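Local coordinates for protein enterotoxin-like toxin X (Staphylococcus aureus, PDB 5U75) that binds sialylated glycoproteins on human neutrophils, recognising sialyl Lewis X, and so inhibits phagocytosis and killing by these cells, at residues 97-102 and 129-134. Numbering follows the deposited sequence.
Sequences HIIRFA and YTLESH. With SIA (N-acetyl-alpha-neuraminic acid), chain B; GAL (beta-D-galactopyranose), chain C; FUC (alpha-L-fucopyranose), chain D.
Arg100 of helix 92-104 reaches Leu131 and Glu132 on the edge strand 128-132, a worked example of how one long side chain can bridge helix and sheet where the backbones stay well apart: the axes of 97-102 and 129-132 pass 11.1 Å from each other. From CB, the chain turns with CG anti to the carbonyl carbon (chi1 -59°) and then runs extended, so CB, CG and CD span the gap toward the strand. NE forms a salt bridge with Asp96, one helical turn back. Beyond CZ the two terminal nitrogens divide the work. NH1 comes to 3.4 Å from Glu132 O, and it is also hydrogen-bonded to Lys135 O and Tyr109 OH. NH2 lies 4.0 Å from Leu131 CB and donates to a water 3.0 Å away, set at the guanidinium edge in its plane; the same water lies 2.8 Å from Glu132 O and so links NH2 to the strand. With NE, NH1 and NH2 all engaged, rotation of the buried guanidinium should be well restrained. Beside this polar end, Ile99 CG2 meets Leu131 CD1 loosely at 4.5 Å, extending the apolar layer that Ile99 makes with Ile119 and Ile121.

The sugars lie along the strand's outer face and the edge turned away from strand 118-123. Thr130 grips the sialic acid carboxylate twice, its N using that edge to donate to O1B almost straight (166°) and its OG1 donating to O1A at 2.7 Å. On the outer face, Glu132 points its CB away from the helix and, extended beyond CG, brings OE2 to accept from galactose O6 (2.5 Å) and fucose O3. Thus one edge strand has its inner face against the helix of the beta-grasp domain, while its outer face and free edge form part of the V-shaped sialyl Lewis X site.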
ATOM      1  N   HIS A  97       1.190   5.133   3.447  1.00 14.20           N
ATOM      2  CA  HIS A  97      -0.122   4.973   4.033  1.00 13.91           C
ATOM      3  C   HIS A  97      -1.176   4.567   3.028  1.00 13.68           C
ATOM      4  O   HIS A  97      -1.881   3.577   3.218  1.00 13.24           O
ATOM      5  CB  HIS A  97      -0.615   6.240   4.751  1.00 14.49           C
ATOM      6  CG  HIS A  97      -1.932   6.033   5.405  1.00 15.28           C
ATOM      7  ND1 HIS A  97      -2.048   5.463   6.652  1.00 15.91           N
ATOM      8  CD2 HIS A  97      -3.192   6.178   4.934  1.00 15.75           C
ATOM      9  CE1 HIS A  97      -3.326   5.319   6.947  1.00 16.68           C
ATOM     10  NE2 HIS A  97      -4.041   5.735   5.914  1.00 16.87           N
ATOM     11  N   ILE A  98      -1.282   5.355   1.965  1.00 13.37           N
ATOM     12  CA  ILE A  98      -2.326   5.141   0.962  1.00 13.58           C
ATOM     13  C   ILE A  98      -2.139   3.794   0.257  1.00 13.59           C
ATOM     14  O   ILE A  98      -3.106   3.065   0.031  1.00 13.53           O
ATOM     15  CB  ILE A  98      -2.362   6.307  -0.056  1.00 13.91           C
ATOM     16  CG1 ILE A  98      -2.743   7.609   0.674  1.00 14.29           C
ATOM     17  CG2 ILE A  98      -3.325   6.003  -1.199  1.00 14.31           C
ATOM     18  CD1 ILE A  98      -2.548   8.866  -0.146  1.00 13.89           C
ATOM     19  N   ILE A  99      -0.889   3.457  -0.056  1.00 13.65           N
ATOM     20  CA  ILE A  99      -0.597   2.171  -0.664  1.00 13.63           C
ATOM     21  C   ILE A  99      -1.023   1.021   0.239  1.00 13.41           C
ATOM     22  O   ILE A  99      -1.702   0.106  -0.227  1.00 14.02           O
ATOM     23  CB  ILE A  99       0.882   2.041  -1.060  1.00 13.59           C
ATOM     24  CG1 ILE A  99       1.153   2.948  -2.258  1.00 13.44           C
ATOM     25  CG2 ILE A  99       1.240   0.591  -1.401  1.00 13.96           C
ATOM     26  CD1 ILE A  99       2.625   3.189  -2.517  1.00 13.58           C
ATOM     27  N   ARG A 100      -0.644   1.048   1.509  1.00 13.37           N
ATOM     28  CA  ARG A 100      -1.017  -0.064   2.400  1.00 14.18           C
ATOM     29  C   ARG A 100      -2.518  -0.120   2.634  1.00 14.40           C
ATOM     30  O   ARG A 100      -3.084  -1.213   2.729  1.00 14.19           O
ATOM     31  CB  ARG A 100      -0.232  -0.027   3.709  1.00 14.14           C
ATOM     32  CG  ARG A 100       1.256  -0.097   3.503  1.00 14.58           C
ATOM     33  CD  ARG A 100       1.995  -0.654   4.705  1.00 14.28           C
ATOM     34  NE  ARG A 100       3.362  -0.196   4.739  1.00 14.48           N
ATOM     35  CZ  ARG A 100       4.338  -0.685   5.503  1.00 15.13           C
ATOM     36  NH1 ARG A 100       4.139  -1.736   6.289  1.00 14.49           N
ATOM     37  NH2 ARG A 100       5.535  -0.121   5.454  1.00 15.71           N
ATOM     38  N   PHE A 101      -3.187   1.044   2.673  1.00 14.09           N
ATOM     39  CA  PHE A 101      -4.648   1.079   2.710  1.00 14.57           C
ATOM     40  C   PHE A 101      -5.284   0.288   1.550  1.00 14.22           C
ATOM     41  O   PHE A 101      -6.205  -0.512   1.758  1.00 15.57           O
ATOM     42  CB  PHE A 101      -5.140   2.538   2.698  1.00 15.00           C
ATOM     43  CG  PHE A 101      -6.626   2.674   2.779  1.00 15.77           C
ATOM     44  CD1 PHE A 101      -7.414   2.619   1.628  1.00 15.73           C
ATOM     45  CD2 PHE A 101      -7.254   2.877   4.012  1.00 16.60           C
ATOM     46  CE1 PHE A 101      -8.798   2.761   1.699  1.00 17.37           C
ATOM     47  CE2 PHE A 101      -8.632   3.025   4.081  1.00 17.14           C
ATOM     48  CZ  PHE A 101      -9.406   2.969   2.931  1.00 17.43           C
ATOM     49  N   ALA A 102      -4.752   0.485   0.342  1.00 14.25           N
ATOM     50  CA  ALA A 102      -5.198  -0.261  -0.844  1.00 14.52           C
ATOM     51  C   ALA A 102      -4.976  -1.775  -0.704  1.00 14.43           C
ATOM     52  O   ALA A 102      -5.824  -2.579  -1.115  1.00 15.71           O
ATOM     53  CB  ALA A 102      -4.511   0.270  -2.077  1.00 14.33           C
ATOM     54  N   TYR A 129      11.367   2.742  -3.820  1.00 16.41           N
ATOM     55  CA  TYR A 129      11.155   2.883  -2.394  1.00 15.99           C
ATOM     56  C   TYR A 129      10.522   1.582  -1.928  1.00 16.62           C
ATOM     57  O   TYR A 129       9.423   1.221  -2.369  1.00 15.91           O
ATOM     58  CB  TYR A 129      10.244   4.076  -2.053  1.00 15.09           C
ATOM     59  CG  TYR A 129      10.690   5.386  -2.640  1.00 14.59           C
ATOM     60  CD1 TYR A 129      11.586   6.213  -1.954  1.00 14.36           C
ATOM     61  CD2 TYR A 129      10.205   5.821  -3.882  1.00 14.42           C
ATOM     62  CE1 TYR A 129      12.005   7.424  -2.489  1.00 14.26           C
ATOM     63  CE2 TYR A 129      10.593   7.044  -4.419  1.00 14.71           C
ATOM     64  CZ  TYR A 129      11.501   7.844  -3.725  1.00 14.81           C
ATOM     65  OH  TYR A 129      11.892   9.042  -4.270  1.00 15.03           O
ATOM     66  N   THR A 130      11.199   0.904  -1.002  1.00 16.33           N
ATOM     67  CA  THR A 130      10.803  -0.420  -0.556  1.00 16.46           C
ATOM     68  C   THR A 130      10.111  -0.368   0.797  1.00 16.36           C
ATOM     69  O   THR A 130      10.644   0.188   1.756  1.00 16.88           O
ATOM     70  CB  THR A 130      12.021  -1.384  -0.472  1.00 16.51           C
ATOM     71  OG1 THR A 130      12.710  -1.406  -1.720  1.00 17.14           O
ATOM     72  CG2 THR A 130      11.565  -2.784  -0.093  1.00 17.33           C
ATOM     73  N   LEU A 131       8.921  -0.944   0.847  1.00 16.67           N
ATOM     74  CA  LEU A 131       8.090  -0.997   2.009  1.00 16.42           C
ATOM     75  C   LEU A 131       7.986  -2.432   2.495  1.00 16.75           C
ATOM     76  O   LEU A 131       7.246  -3.244   1.929  1.00 15.85           O
ATOM     77  CB  LEU A 131       6.693  -0.456   1.692  1.00 16.74           C
ATOM     78  CG  LEU A 131       6.642   0.854   0.902  1.00 17.30           C
ATOM     79  CD1 LEU A 131       5.178   1.163   0.632  1.00 18.09           C
ATOM     80  CD2 LEU A 131       7.313   2.005   1.636  1.00 17.00           C
ATOM     81  N   GLU A 132       8.689  -2.723   3.581  1.00 16.88           N
ATOM     82  CA  GLU A 132       8.651  -4.057   4.173  1.00 17.57           C
ATOM     83  C   GLU A 132       7.335  -4.269   4.915  1.00 18.40           C
ATOM     84  O   GLU A 132       7.032  -3.546   5.869  1.00 19.42           O
ATOM     85  CB  GLU A 132       9.844  -4.239   5.112  1.00 18.52           C
ATOM     86  CG  GLU A 132      11.183  -4.075   4.450  1.00 19.49           C
ATOM     87  CD  GLU A 132      12.321  -4.468   5.374  1.00 22.21           C
ATOM     88  OE1 GLU A 132      12.454  -5.683   5.614  1.00 22.43           O
ATOM     89  OE2 GLU A 132      13.055  -3.573   5.855  1.00 22.08           O
ATOM     90  N   SER A 133       6.563  -5.284   4.505  1.00 17.36           N
ATOM     91  CA  SER A 133       5.180  -5.409   4.940  1.00 17.62           C
ATOM     92  C   SER A 133       4.966  -5.872   6.366  1.00 17.16           C
ATOM     93  O   SER A 133       3.895  -5.719   6.899  1.00 17.18           O
ATOM     94  CB  SER A 133       4.396  -6.328   4.000  1.00 18.44           C
ATOM     95  OG  SER A 133       4.866  -7.666   4.095  1.00 18.20           O
ATOM     96  N   HIS A 134       5.980  -6.488   6.962  1.00 19.01           N
ATOM     97  CA  HIS A 134       5.849  -7.113   8.275  1.00 20.08           C
ATOM     98  C   HIS A 134       5.946  -6.120   9.447  1.00 21.48           C
ATOM     99  O   HIS A 134       5.721  -6.506  10.602  1.00 21.75           O
ATOM    100  CB  HIS A 134       6.909  -8.226   8.425  1.00 19.81           C
ATOM    101  CG  HIS A 134       8.310  -7.725   8.513  1.00 20.46           C
ATOM    102  ND1 HIS A 134       9.060  -7.375   7.411  1.00 19.88           N
ATOM    103  CD2 HIS A 134       9.102  -7.501   9.592  1.00 20.39           C
ATOM    104  CE1 HIS A 134      10.258  -6.988   7.802  1.00 20.66           C
ATOM    105  NE2 HIS A 134      10.300  -7.041   9.123  1.00 20.32           N
TER
HETATM  106  C1  SIA B   3      14.774   1.363  -0.684  1.00 20.40           C
HETATM  107  C2  SIA B   3      16.128   2.004  -0.353  1.00 20.28           C
HETATM  108  C3  SIA B   3      17.101   1.959  -1.538  1.00 19.59           C
HETATM  109  C4  SIA B   3      16.654   2.880  -2.667  1.00 18.50           C
HETATM  110  C5  SIA B   3      16.360   4.310  -2.183  1.00 18.32           C
HETATM  111  C6  SIA B   3      15.424   4.249  -0.985  1.00 18.14           C
HETATM  112  C7  SIA B   3      15.092   5.560  -0.268  1.00 18.28           C
HETATM  113  C8  SIA B   3      14.281   5.307   0.996  1.00 17.09           C
HETATM  114  C9  SIA B   3      13.635   6.588   1.505  1.00 16.96           C
HETATM  115  C10 SIA B   3      15.989   6.405  -3.379  1.00 19.26           C
HETATM  116  C11 SIA B   3      15.307   7.078  -4.522  1.00 18.70           C
HETATM  117  N5  SIA B   3      15.769   5.085  -3.261  1.00 17.55           N
HETATM  118  O1A SIA B   3      14.748   0.372  -1.440  1.00 20.55           O
HETATM  119  O1B SIA B   3      13.727   1.835  -0.148  1.00 18.83           O
HETATM  120  O4  SIA B   3      17.618   2.967  -3.711  1.00 18.63           O
HETATM  121  O6  SIA B   3      15.943   3.388   0.027  1.00 19.74           O
HETATM  122  O7  SIA B   3      16.292   6.309   0.012  1.00 17.26           O
HETATM  123  O8  SIA B   3      13.218   4.374   0.746  1.00 17.93           O
HETATM  124  O9  SIA B   3      13.222   6.383   2.848  1.00 16.50           O
HETATM  125  O10 SIA B   3      16.682   7.052  -2.587  1.00 19.42           O
HETATM  126  C1  GAL C   2      16.166   1.544   4.494  1.00 23.65           C
HETATM  127  C2  GAL C   2      16.893   1.558   3.160  1.00 22.83           C
HETATM  128  C3  GAL C   2      15.909   1.355   2.006  1.00 21.42           C
HETATM  129  C4  GAL C   2      15.100   0.080   2.262  1.00 21.77           C
HETATM  130  C5  GAL C   2      14.414   0.117   3.620  1.00 21.68           C
HETATM  131  C6  GAL C   2      13.640  -1.173   3.859  1.00 20.67           C
HETATM  132  O2  GAL C   2      17.615   2.775   2.992  1.00 21.57           O
HETATM  133  O3  GAL C   2      16.649   1.293   0.774  1.00 20.52           O
HETATM  134  O4  GAL C   2      15.982  -1.033   2.152  1.00 22.03           O
HETATM  135  O5  GAL C   2      15.372   0.350   4.657  1.00 23.79           O
HETATM  136  O6  GAL C   2      12.952  -1.168   5.110  1.00 19.60           O
HETATM  137  C1  FUC D   4      17.441  -1.522   7.730  1.00 30.22           C
HETATM  138  C2  FUC D   4      16.641  -2.814   7.576  1.00 30.23           C
HETATM  139  C3  FUC D   4      16.223  -3.023   6.128  1.00 30.16           C
HETATM  140  C4  FUC D   4      17.439  -2.998   5.224  1.00 31.25           C
HETATM  141  C5  FUC D   4      18.158  -1.668   5.413  1.00 29.59           C
HETATM  142  C6  FUC D   4      19.406  -1.545   4.559  1.00 29.11           C
HETATM  143  O2  FUC D   4      15.459  -2.766   8.370  1.00 32.86           O
HETATM  144  O3  FUC D   4      15.508  -4.258   6.019  1.00 29.80           O
HETATM  145  O4  FUC D   4      18.287  -4.107   5.558  1.00 32.96           O
HETATM  146  O5  FUC D   4      18.507  -1.469   6.783  1.00 28.47           O
HETATM  147  O   HOH W   1       8.060  -1.096   6.773  1.00 17.82           O